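Deferrochelatase (Vibrio cholerae, PDB 5DE0) binds heme b and probably acts as a dye-decolorizing peroxidase, using hydrogen peroxide to oxidise its substrates. Local coordinates at residues K64-H69 / V96-H101; V58-S63 / V295-L300; S235-S240 / H245-I250. One frame throughout, in Å; residues are numbered along the deposited sequence.

Interaction 1: residues K64-H69 / V96-H101; sequences KGFWSH and VDVLIH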
loop_
_atom_site.group_PDB
_atom_site.type_symbol
_atom_site.label_atom_id
_atom_site.label_comp_id
_atom_site.label_asym_id
_atom_site.label_seq_id
_atom_site.Cartn_x
_atom_site.Cartn_y
_atom_site.Cartn_z
ATOM N N LYS B 64 17.745 -18.723 11.051
ATOM C CA LYS B 64 18.587 -19.704 11.722
ATOM C C LYS B 64 17.748 -20.731 12.476
ATOM O O LYS B 64 18.012 -21.938 12.405
ATOM C CB LYS B 64 19.553 -19.003 12.680
ATOM C CG LYS B 64 20.244 -19.940 13.663
ATOM C CD LYS B 64 21.191 -20.898 12.959
ATOM C CE LYS B 64 21.981 -21.728 13.962
ATOM N NZ LYS B 64 22.967 -22.613 13.287
ATOM N N GLY B 65 16.739 -20.246 13.196
ATOM C CA GLY B 65 15.887 -21.110 13.989
ATOM C C GLY B 65 15.094 -22.101 13.158
ATOM O O GLY B 65 14.950 -23.262 13.542
ATOM N N PHE B 66 14.585 -21.652 12.015
ATOM C CA PHE B 66 13.788 -22.517 11.155
ATOM C C PHE B 66 14.661 -23.459 10.335
ATOM O O PHE B 66 14.192 -24.498 9.867
ATOM C CB PHE B 66 12.905 -21.678 10.225
ATOM C CG PHE B 66 11.913 -22.491 9.431
ATOM C CD1 PHE B 66 10.715 -22.889 10.005
ATOM C CD2 PHE B 66 12.172 -22.852 8.112
ATOM C CE1 PHE B 66 9.792 -23.642 9.285
ATOM C CE2 PHE B 66 11.250 -23.604 7.387
ATOM C CZ PHE B 66 10.061 -23.997 7.976
ATOM N N TRP B 67 15.924 -23.094 10.148
ATOM C CA TRP B 67 16.821 -23.913 9.349
ATOM C C TRP B 67 17.145 -25.234 10.049
ATOM O O TRP B 67 17.547 -26.199 9.403
ATOM C CB TRP B 67 18.106 -23.149 9.028
ATOM C CG TRP B 67 18.764 -23.634 7.769
ATOM C CD1 TRP B 67 19.481 -24.784 7.610
ATOM C CD2 TRP B 67 18.752 -22.993 6.486
ATOM N NE1 TRP B 67 19.917 -24.899 6.315
ATOM C CE2 TRP B 67 19.484 -23.812 5.602
ATOM C CE3 TRP B 67 18.195 -21.808 6.002
ATOM C CZ2 TRP B 67 19.672 -23.478 4.255
ATOM C CZ3 TRP B 67 18.382 -21.481 4.674
ATOM C CH2 TRP B 67 19.112 -22.309 3.814
ATOM N N SER B 68 16.967 -25.274 11.366
ATOM C CA SER B 68 17.198 -26.491 12.127
ATOM C C SER B 68 16.276 -27.612 11.662
ATOM O O SER B 68 16.648 -28.783 11.699
ATOM C CB SER B 68 16.997 -26.228 13.613
ATOM O OG SER B 68 17.965 -25.317 14.086
ATOM N N HIS B 69 15.076 -27.240 11.229
ATOM C CA HIS B 69 14.092 -28.191 10.734
ATOM C C HIS B 69 14.547 -28.875 9.443
ATOM O O HIS B 69 14.039 -29.937 9.088
ATOM C CB HIS B 69 12.755 -27.485 10.502
ATOM C CG HIS B 69 12.079 -27.027 11.758
ATOM N ND1 HIS B 69 12.595 -26.033 12.564
ATOM C CD2 HIS B 69 10.922 -27.418 12.341
ATOM C CE1 HIS B 69 11.786 -25.836 13.591
ATOM N NE2 HIS B 69 10.762 -26.665 13.477
ATOM N N VAL B 96 10.771 -14.805 13.688
ATOM C CA VAL B 96 10.316 -15.064 12.326
ATOM C C VAL B 96 11.063 -16.250 11.717
ATOM O O VAL B 96 12.261 -16.420 11.944
ATOM C CB VAL B 96 10.493 -13.805 11.439
ATOM C CG1 VAL B 96 11.907 -13.260 11.568
ATOM C CG2 VAL B 96 10.151 -14.099 9.983
ATOM N N ASP B 97 10.347 -17.077 10.958
ATOM C CA ASP B 97 10.938 -18.257 10.336
ATOM C C ASP B 97 11.280 -18.052 8.861
ATOM O O ASP B 97 12.287 -18.565 8.375
ATOM C CB ASP B 97 9.994 -19.456 10.461
ATOM C CG ASP B 97 9.779 -19.888 11.898
ATOM O OD1 ASP B 97 10.689 -19.675 12.727
ATOM O OD2 ASP B 97 8.702 -20.445 12.197
ATOM N N VAL B 98 10.430 -17.320 8.146
ATOM C CA VAL B 98 10.535 -17.238 6.691
ATOM C C VAL B 98 10.400 -15.811 6.163
ATOM O O VAL B 98 9.558 -15.041 6.624
ATOM C CB VAL B 98 9.459 -18.125 6.006
ATOM C CG1 VAL B 98 9.495 -17.963 4.492
ATOM C CG2 VAL B 98 9.642 -19.586 6.393
ATOM N N LEU B 99 11.242 -15.470 5.194
ATOM C CA LEU B 99 11.118 -14.216 4.463
ATOM C C LEU B 99 10.714 -14.480 3.013
ATOM O O LEU B 99 11.314 -15.312 2.331
ATOM C CB LEU B 99 12.434 -13.428 4.509
ATOM C CG LEU B 99 12.603 -12.282 3.506
ATOM C CD1 LEU B 99 11.546 -11.203 3.706
ATOM C CD2 LEU B 99 14.004 -11.683 3.600
ATOM N N ILE B 100 9.684 -13.775 2.554
ATOM C CA ILE B 100 9.295 -13.805 1.150
ATOM C C ILE B 100 9.520 -12.430 0.533
ATOM O O ILE B 100 8.830 -11.471 0.877
ATOM C CB ILE B 100 7.820 -14.212 0.969
ATOM C CG1 ILE B 100 7.571 -15.607 1.546
ATOM C CG2 ILE B 100 7.428 -14.166 -0.503
ATOM C CD1 ILE B 100 6.143 -16.087 1.399
ATOM N N HIS B 101 10.489 -12.337 -0.373
ATOM C CA HIS B 101 10.839 -11.061 -0.992
ATOM C C HIS B 101 10.547 -11.058 -2.491
ATOM O O HIS B 101 11.084 -11.876 -3.241
ATOM C CB HIS B 101 12.316 -10.740 -0.739
ATOM C CG HIS B 101 12.827 -9.575 -1.526
ATOM N ND1 HIS B 101 14.090 -9.549 -2.080
ATOM C CD2 HIS B 101 12.253 -8.392 -1.848
ATOM C CE1 HIS B 101 14.267 -8.404 -2.714
ATOM N NE2 HIS B 101 13.168 -7.683 -2.587
#
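F66 and D97 meet through carbon: F66 CD1 comes to 3.5 Å from D97 CB, and F66 CB lies 3.7 Å from the same methylene. The two side chains cross at about a right angle, yet the phenyl and carboxylate planes are only 31° apart, with D97 CB approaching the ring obliquely. F66 carries CG anti to its own nitrogen (chi1 -172°), a torsion that sends the ring from the short helix 64-67 across to the start of strand 98-104. There V98 CG2 sits over one face of the phenyl ring, more loosely, at 4.4 Å from F66 CE2.

The next shell fixes the partners. D97 OD1 forms a salt bridge with K25 and OD2 accepts a hydrogen bond from the backbone N of V26, so both carboxylate oxygens are engaged by strand 18-26. D97 and V98 both face L24 in a classic beta bulge at the beginning of the strand. F66 in turn meets F70 edge-to-face and touches V26 and H30.

No hydrogen bond joins the two segments. The aspartate's oxygens are taken up by K25 and V26, and its CB methylene is what lies closest to the phenyl ring, which lets a buried acid lie against an aromatic side chain; the nearby lysine would be expected to favour the ionised form of D97.

Interaction 2: residues V58-S63 / V295-L300; sequences VSVAFS and VMLQEL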
loop_
_atom_site.group_PDB
_atom_site.type_symbol
_atom_site.label_atom_id
_atom_site.label_comp_id
_atom_site.label_asym_id
_atom_site.label_seq_id
_atom_site.Cartn_x
_atom_site.Cartn_y
_atom_site.Cartn_z
ATOM N N VAL B 58 11.250 -13.211 -7.220
ATOM C CA VAL B 58 11.004 -13.740 -5.883
ATOM C C VAL B 58 12.279 -14.315 -5.264
ATOM O O VAL B 58 13.146 -14.836 -5.965
ATOM C CB VAL B 58 9.897 -14.829 -5.907
ATOM C CG1 VAL B 58 10.360 -16.057 -6.680
ATOM C CG2 VAL B 58 9.464 -15.204 -4.494
ATOM N N SER B 59 12.397 -14.187 -3.945
ATOM C CA SER B 59 13.471 -14.830 -3.200
ATOM C C SER B 59 12.964 -15.290 -1.839
ATOM O O SER B 59 12.507 -14.480 -1.032
ATOM C CB SER B 59 14.659 -13.886 -3.028
ATOM O OG SER B 59 15.691 -14.514 -2.291
ATOM N N VAL B 60 13.038 -16.595 -1.594
ATOM C CA VAL B 60 12.578 -17.175 -0.339
ATOM C C VAL B 60 13.760 -17.478 0.574
ATOM O O VAL B 60 14.711 -18.150 0.169
ATOM C CB VAL B 60 11.770 -18.465 -0.573
ATOM C CG1 VAL B 60 11.268 -19.018 0.748
ATOM C CG2 VAL B 60 10.610 -18.196 -1.523
ATOM N N ALA B 61 13.694 -16.987 1.807
ATOM C CA ALA B 61 14.798 -17.147 2.749
ATOM C C ALA B 61 14.317 -17.653 4.105
ATOM O O ALA B 61 13.179 -17.401 4.509
ATOM C CB ALA B 61 15.541 -15.837 2.910
ATOM N N PHE B 62 15.194 -18.362 4.809
ATOM C CA PHE B 62 14.835 -18.967 6.087
ATOM C C PHE B 62 15.768 -18.510 7.203
ATOM O O PHE B 62 16.965 -18.313 6.973
ATOM C CB PHE B 62 14.865 -20.491 5.980
ATOM C CG PHE B 62 14.033 -21.039 4.859
ATOM C CD1 PHE B 62 14.599 -21.303 3.621
ATOM C CD2 PHE B 62 12.682 -21.292 5.040
ATOM C CE1 PHE B 62 13.827 -21.811 2.583
ATOM C CE2 PHE B 62 11.910 -21.799 4.006
ATOM C CZ PHE B 62 12.485 -22.057 2.779
ATOM N N SER B 63 15.222 -18.352 8.407
ATOM C CA SER B 63 16.011 -17.922 9.555
ATOM C C SER B 63 16.845 -19.062 10.132
ATOM O O SER B 63 16.675 -20.217 9.750
ATOM C CB SER B 63 15.105 -17.348 10.640
ATOM O OG SER B 63 14.288 -18.350 11.214
ATOM N N VAL B 295 18.352 -24.209 -6.740
ATOM C CA VAL B 295 18.481 -25.657 -6.640
ATOM C C VAL B 295 18.307 -26.140 -5.204
ATOM O O VAL B 295 17.509 -27.038 -4.939
ATOM C CB VAL B 295 19.845 -26.140 -7.170
ATOM C CG1 VAL B 295 20.011 -27.633 -6.934
ATOM C CG2 VAL B 295 19.983 -25.813 -8.649
ATOM N N MET B 296 19.051 -25.540 -4.280
ATOM C CA MET B 296 18.975 -25.929 -2.875
ATOM C C MET B 296 17.568 -25.727 -2.323
ATOM O O MET B 296 17.077 -26.548 -1.550
ATOM C CB MET B 296 19.987 -25.143 -2.037
ATOM C CG MET B 296 19.853 -25.386 -0.540
ATOM S SD MET B 296 21.187 -24.674 0.440
ATOM C CE MET B 296 22.569 -25.682 -0.086
ATOM N N LEU B 297 16.922 -24.641 -2.735
ATOM C CA LEU B 297 15.557 -24.346 -2.312
ATOM C C LEU B 297 14.607 -25.489 -2.660
ATOM O O LEU B 297 13.737 -25.848 -1.869
ATOM C CB LEU B 297 15.067 -23.044 -2.951
ATOM C CG LEU B 297 13.615 -22.653 -2.661
ATOM C CD1 LEU B 297 13.390 -22.488 -1.166
ATOM C CD2 LEU B 297 13.234 -21.380 -3.408
ATOM N N GLN B 298 14.788 -26.065 -3.844
ATOM C CA GLN B 298 13.942 -27.162 -4.296
ATOM C C GLN B 298 14.379 -28.498 -3.698
ATOM O O GLN B 298 13.658 -29.492 -3.795
ATOM C CB GLN B 298 13.949 -27.244 -5.826
ATOM C CG GLN B 298 13.431 -25.989 -6.510
ATOM C CD GLN B 298 11.994 -25.673 -6.141
ATOM O OE1 GLN B 298 11.141 -26.560 -6.107
ATOM N NE2 GLN B 298 11.720 -24.404 -5.856
ATOM N N GLU B 299 15.556 -28.517 -3.079
ATOM C CA GLU B 299 16.097 -29.745 -2.502
ATOM C C GLU B 299 15.983 -29.779 -0.981
ATOM O O GLU B 299 16.347 -30.769 -0.350
ATOM C CB GLU B 299 17.563 -29.926 -2.907
ATOM C CG GLU B 299 17.776 -30.193 -4.388
ATOM C CD GLU B 299 17.182 -31.513 -4.842
ATOM O OE1 GLU B 299 16.990 -32.410 -3.992
ATOM O OE2 GLU B 299 16.906 -31.657 -6.053
ATOM N N LEU B 300 15.491 -28.694 -0.393
ATOM C CA LEU B 300 15.334 -28.624 1.056
ATOM C C LEU B 300 14.259 -29.590 1.530
ATOM O O LEU B 300 13.182 -29.669 0.945
ATOM C CB LEU B 300 14.987 -27.200 1.499
ATOM C CG LEU B 300 16.121 -26.175 1.471
ATOM C CD1 LEU B 300 15.598 -24.782 1.797
ATOM C CD2 LEU B 300 17.229 -26.576 2.433
#
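F62 reaches out from strand 57-62 and, with one corner of its ring, meets L297 of helix 294-299 and L300 just beyond it. At that corner F62 CE1 touches two leucine methyls, L300 CD1 at 3.5 Å and L297 CD1 at 3.8 Å, and the two arrive differently. L297 CD1 lies in the ring plane, at the edge, and is also 4.1 Å from F62 CZ; its side chain crosses that of F62 at about a right angle. L300 comes from the opposite direction, its CD1 meeting the ring obliquely, nearer F62 CE1 than F62 CD1.

L297 does double duty. With CG anti to the backbone nitrogen (chi1 176°), the side chain extends from the helix to the sheet and forks there: CD1 goes to F62, while CD2 stands 4.3 Å from V60 CB. V60 and F62, two residues apart, project from the same face of the strand, so the fork serves both. Every contact across the pair is apolar, and all four side chains are buried.

On the other face, S59 and A61 pack against strand 281-291, to which F62 also bonds through the F290 backbone. F62 is flanked further by V98 of strand 98-104 and, edge-to-face, by F70, which L300 also touches, while V60 leans on L40 of helix 40-50. K38 NZ hydrogen-bonds to L300 O and K38 O accepts Q298 NE2, so the C-terminal helix, lying over the V60 and F62 face of this ferredoxin-like sheet, is also anchored to the helical region 30-50.

Interaction 3: residues S235-S240 / H245-I250; sequences SLPYGS and HGLLFI. With HEM (protoporphyrin IX containing Fe), chain F.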
loop_
_atom_site.group_PDB
_atom_site.type_symbol
_atom_site.label_atom_id
_atom_site.label_comp_id
_atom_site.label_asym_id
_atom_site.label_seq_id
_atom_site.Cartn_x
_atom_site.Cartn_y
_atom_site.Cartn_z
ATOM N N SER B 235 16.229 -2.176 -0.417
ATOM C CA SER B 235 15.298 -1.411 0.403
ATOM C C SER B 235 14.373 -0.549 -0.438
ATOM O O SER B 235 14.671 -0.234 -1.591
ATOM C CB SER B 235 16.057 -0.529 1.392
ATOM O OG SER B 235 17.090 -1.252 2.035
ATOM N N LEU B 236 13.249 -0.165 0.156
ATOM C CA LEU B 236 12.256 0.652 -0.520
ATOM C C LEU B 236 11.354 1.319 0.512
ATOM O O LEU B 236 10.991 0.699 1.511
ATOM C CB LEU B 236 11.432 -0.200 -1.486
ATOM C CG LEU B 236 11.136 0.370 -2.873
ATOM C CD1 LEU B 236 12.404 0.877 -3.536
ATOM C CD2 LEU B 236 10.468 -0.688 -3.740
ATOM N N PRO B 237 11.008 2.595 0.283
ATOM C CA PRO B 237 10.087 3.337 1.151
ATOM C C PRO B 237 8.725 2.650 1.252
ATOM O O PRO B 237 8.366 1.888 0.360
ATOM C CB PRO B 237 9.965 4.696 0.454
ATOM C CG PRO B 237 11.207 4.821 -0.351
ATOM C CD PRO B 237 11.544 3.435 -0.801
ATOM N N TYR B 238 7.983 2.922 2.321
ATOM C CA TYR B 238 6.702 2.259 2.555
ATOM C C TYR B 238 5.793 3.093 3.449
ATOM O O TYR B 238 6.230 4.069 4.057
ATOM C CB TYR B 238 6.919 0.894 3.212
ATOM C CG TYR B 238 7.196 1.008 4.699
ATOM C CD1 TYR B 238 8.462 1.339 5.163
ATOM C CD2 TYR B 238 6.187 0.803 5.636
ATOM C CE1 TYR B 238 8.720 1.455 6.514
ATOM C CE2 TYR B 238 6.436 0.920 6.991
ATOM C CZ TYR B 238 7.706 1.246 7.424
ATOM O OH TYR B 238 7.965 1.364 8.770
ATOM N N GLY B 239 4.531 2.683 3.541
ATOM C CA GLY B 239 3.644 3.179 4.576
ATOM C C GLY B 239 2.669 4.273 4.194
ATOM O O GLY B 239 2.554 4.651 3.028
ATOM N N SER B 240 1.966 4.782 5.202
ATOM C CA SER B 240 0.967 5.825 5.011
ATOM C C SER B 240 1.269 7.035 5.891
ATOM O O SER B 240 2.076 6.954 6.816
ATOM C CB SER B 240 -0.433 5.288 5.313
ATOM O OG SER B 240 -0.529 4.861 6.661
ATOM N N HIS B 245 5.377 4.983 8.517
ATOM C CA HIS B 245 5.997 5.235 7.226
ATOM C C HIS B 245 7.497 5.413 7.401
ATOM O O HIS B 245 7.958 5.946 8.410
ATOM C CB HIS B 245 5.380 6.460 6.543
ATOM C CG HIS B 245 5.378 7.694 7.392
ATOM N ND1 HIS B 245 4.283 8.088 8.132
ATOM C CD2 HIS B 245 6.334 8.626 7.611
ATOM C CE1 HIS B 245 4.568 9.207 8.774
ATOM N NE2 HIS B 245 5.806 9.555 8.475
ATOM N N GLY B 246 8.255 4.948 6.416
ATOM C CA GLY B 246 9.699 5.034 6.469
ATOM C C GLY B 246 10.346 4.132 5.440
ATOM O O GLY B 246 9.956 4.126 4.271
ATOM N N LEU B 247 11.326 3.354 5.880
ATOM C CA LEU B 247 12.080 2.504 4.973
ATOM C C LEU B 247 12.086 1.050 5.422
ATOM O O LEU B 247 12.419 0.742 6.567
ATOM C CB LEU B 247 13.519 3.008 4.846
ATOM C CG LEU B 247 14.429 2.227 3.897
ATOM C CD1 LEU B 247 14.009 2.438 2.451
ATOM C CD2 LEU B 247 15.886 2.621 4.103
ATOM N N LEU B 248 11.703 0.157 4.516
ATOM C CA LEU B 248 11.896 -1.262 4.750
ATOM C C LEU B 248 13.294 -1.602 4.283
ATOM O O LEU B 248 13.516 -1.842 3.097
ATOM C CB LEU B 248 10.851 -2.106 4.013
ATOM C CG LEU B 248 10.688 -3.573 4.436
ATOM C CD1 LEU B 248 11.860 -4.461 4.025
ATOM C CD2 LEU B 248 10.458 -3.671 5.931
ATOM N N PHE B 249 14.240 -1.618 5.212
ATOM C CA PHE B 249 15.609 -1.924 4.848
ATOM C C PHE B 249 15.795 -3.428 4.680
ATOM O O PHE B 249 15.386 -4.217 5.529
ATOM C CB PHE B 249 16.593 -1.385 5.889
ATOM C CG PHE B 249 18.027 -1.641 5.537
ATOM C CD1 PHE B 249 18.726 -0.745 4.747
ATOM C CD2 PHE B 249 18.670 -2.789 5.976
ATOM C CE1 PHE B 249 20.041 -0.981 4.408
ATOM C CE2 PHE B 249 19.987 -3.031 5.639
ATOM C CZ PHE B 249 20.671 -2.126 4.855
ATOM N N ILE B 250 16.414 -3.811 3.569
ATOM C CA ILE B 250 16.770 -5.199 3.319
ATOM C C ILE B 250 18.052 -5.235 2.497
ATOM O O ILE B 250 18.243 -4.420 1.594
ATOM C CB ILE B 250 15.637 -5.965 2.595
ATOM C CG1 ILE B 250 16.053 -7.409 2.299
ATOM C CG2 ILE B 250 15.229 -5.251 1.317
ATOM C CD1 ILE B 250 14.968 -8.240 1.635
HETATM C CHA HEM F . 24.139 4.424 2.090
HETATM C CHB HEM F . 23.924 0.366 4.739
HETATM C CHC HEM F . 19.931 1.997 6.989
HETATM C CHD HEM F . 19.681 5.599 3.752
HETATM C C1A HEM F . 24.433 3.184 2.613
HETATM C C2A HEM F . 25.554 2.343 2.243
HETATM C C3A HEM F . 25.492 1.223 2.972
HETATM C C4A HEM F . 24.330 1.316 3.831
HETATM C CMA HEM F . 26.473 0.032 2.924
HETATM C CAA HEM F . 26.630 2.689 1.190
HETATM C CBA HEM F . 27.903 3.120 1.915
HETATM C CGA HEM F . 28.916 3.621 0.922
HETATM O O1A HEM F . 28.785 4.788 0.472
HETATM O O2A HEM F . 29.852 2.853 0.588
HETATM C C1B HEM F . 22.883 0.494 5.630
HETATM C C2B HEM F . 22.630 -0.379 6.754
HETATM C C3B HEM F . 21.535 0.050 7.381
HETATM C C4B HEM F . 21.042 1.231 6.682
HETATM C CMB HEM F . 23.473 -1.609 7.157
HETATM C CAB HEM F . 20.961 -0.647 8.635
HETATM C CBB HEM F . 19.836 -0.245 9.223
HETATM C C1C HEM F . 19.486 3.101 6.291
HETATM C C2C HEM F . 18.275 3.858 6.554
HETATM C C3C HEM F . 18.211 4.854 5.650
HETATM C C4C HEM F . 19.381 4.756 4.800
HETATM C CMC HEM F . 17.274 3.520 7.684
HETATM C CAC HEM F . 17.152 5.968 5.455
HETATM C CBC HEM F . 16.116 6.189 6.270
HETATM C C1D HEM F . 20.888 5.700 3.091
HETATM C C2D HEM F . 21.314 6.831 2.300
HETATM C C3D HEM F . 22.708 6.464 1.777
HETATM C C4D HEM F . 22.985 5.147 2.307
HETATM C CMD HEM F . 20.535 8.137 2.031
HETATM C CAD HEM F . 23.621 7.326 0.882
HETATM C CBD HEM F . 23.306 7.090 -0.591
HETATM C CGD HEM F . 23.632 5.669 -0.966
HETATM O O1D HEM F . 22.696 4.830 -1.007
HETATM O O2D HEM F . 24.827 5.371 -1.229
HETATM N NA HEM F . 23.708 2.525 3.585
HETATM N NB HEM F . 21.897 1.465 5.616
HETATM N NC HEM F . 20.134 3.680 5.217
HETATM N ND HEM F . 21.894 4.739 3.070
HETATM FE FE HEM F . 21.948 3.165 4.420
#
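S235 and F249 meet where the hairpin of strands 232-239 and 247-253 reaches the heme, and the phenylalanine can be followed outward from there. F249 CB is 3.9 Å from S235 OG. CG is 3.6 Å from the same oxygen and CD1 3.2 Å, the oxygen approaching the ring obliquely. Past it CE1 stands 3.3 Å from the heme NB, and the tip, CZ, is 3.2 Å from heme C2B. The ring thus lies nearly parallel to the porphyrin, one face over pyrrole B and offset toward the rim, placed there by CG being anti to the backbone N (chi1 -178°). Beside it L247 splits its methyls: CD2 touches heme C3C, and CD1 turns back onto L236 and P237.

The backbones pair antiparallel, L236-L248 (one of its two bonds weak) and Y238-G246 being the hydrogen-bonded pairs, and the chain turns a corner at G246. Y238 folds its ring back so that G246 N sits 3.5 Å above one face; its hydroxyl bonds to F179 O and R178. At the far end H245 ND1 donates to S240 O (2.8 Å), somewhat bent at 135°.

S235 OG also accepts the N-H of I250 at 3.1 Å and 160°, continuing the pairing through a side chain. Polar bonds therefore set the hairpin's register, and it offers the heme an apolar surface of L247 and F249, held by van der Waals contact.

Interactions 1 and 2, with centres 10 Å apart, share one sheet: strands 57-62 and 98-104 are neighbours in it, paired by probable hydrogen bonds such as L99 N to A61 O and H101 O to S59 N, both 2.8 Å. Interaction 3 belongs to a second four-stranded antiparallel sheet of the same 2-3-1-4 order, fitting the two ferredoxin-like halves of DyP-type peroxidases, and touches interaction 1 where L99 CD2 meets I250 CD1 at 4.1 Å. Interaction 2 lies across the chain's centre from interaction 3, nearest atoms about 7 Å apart. The heme is met by interaction 3, whose F249 CE1 is 4.6 Å from the iron; neither of the others includes heme contacts.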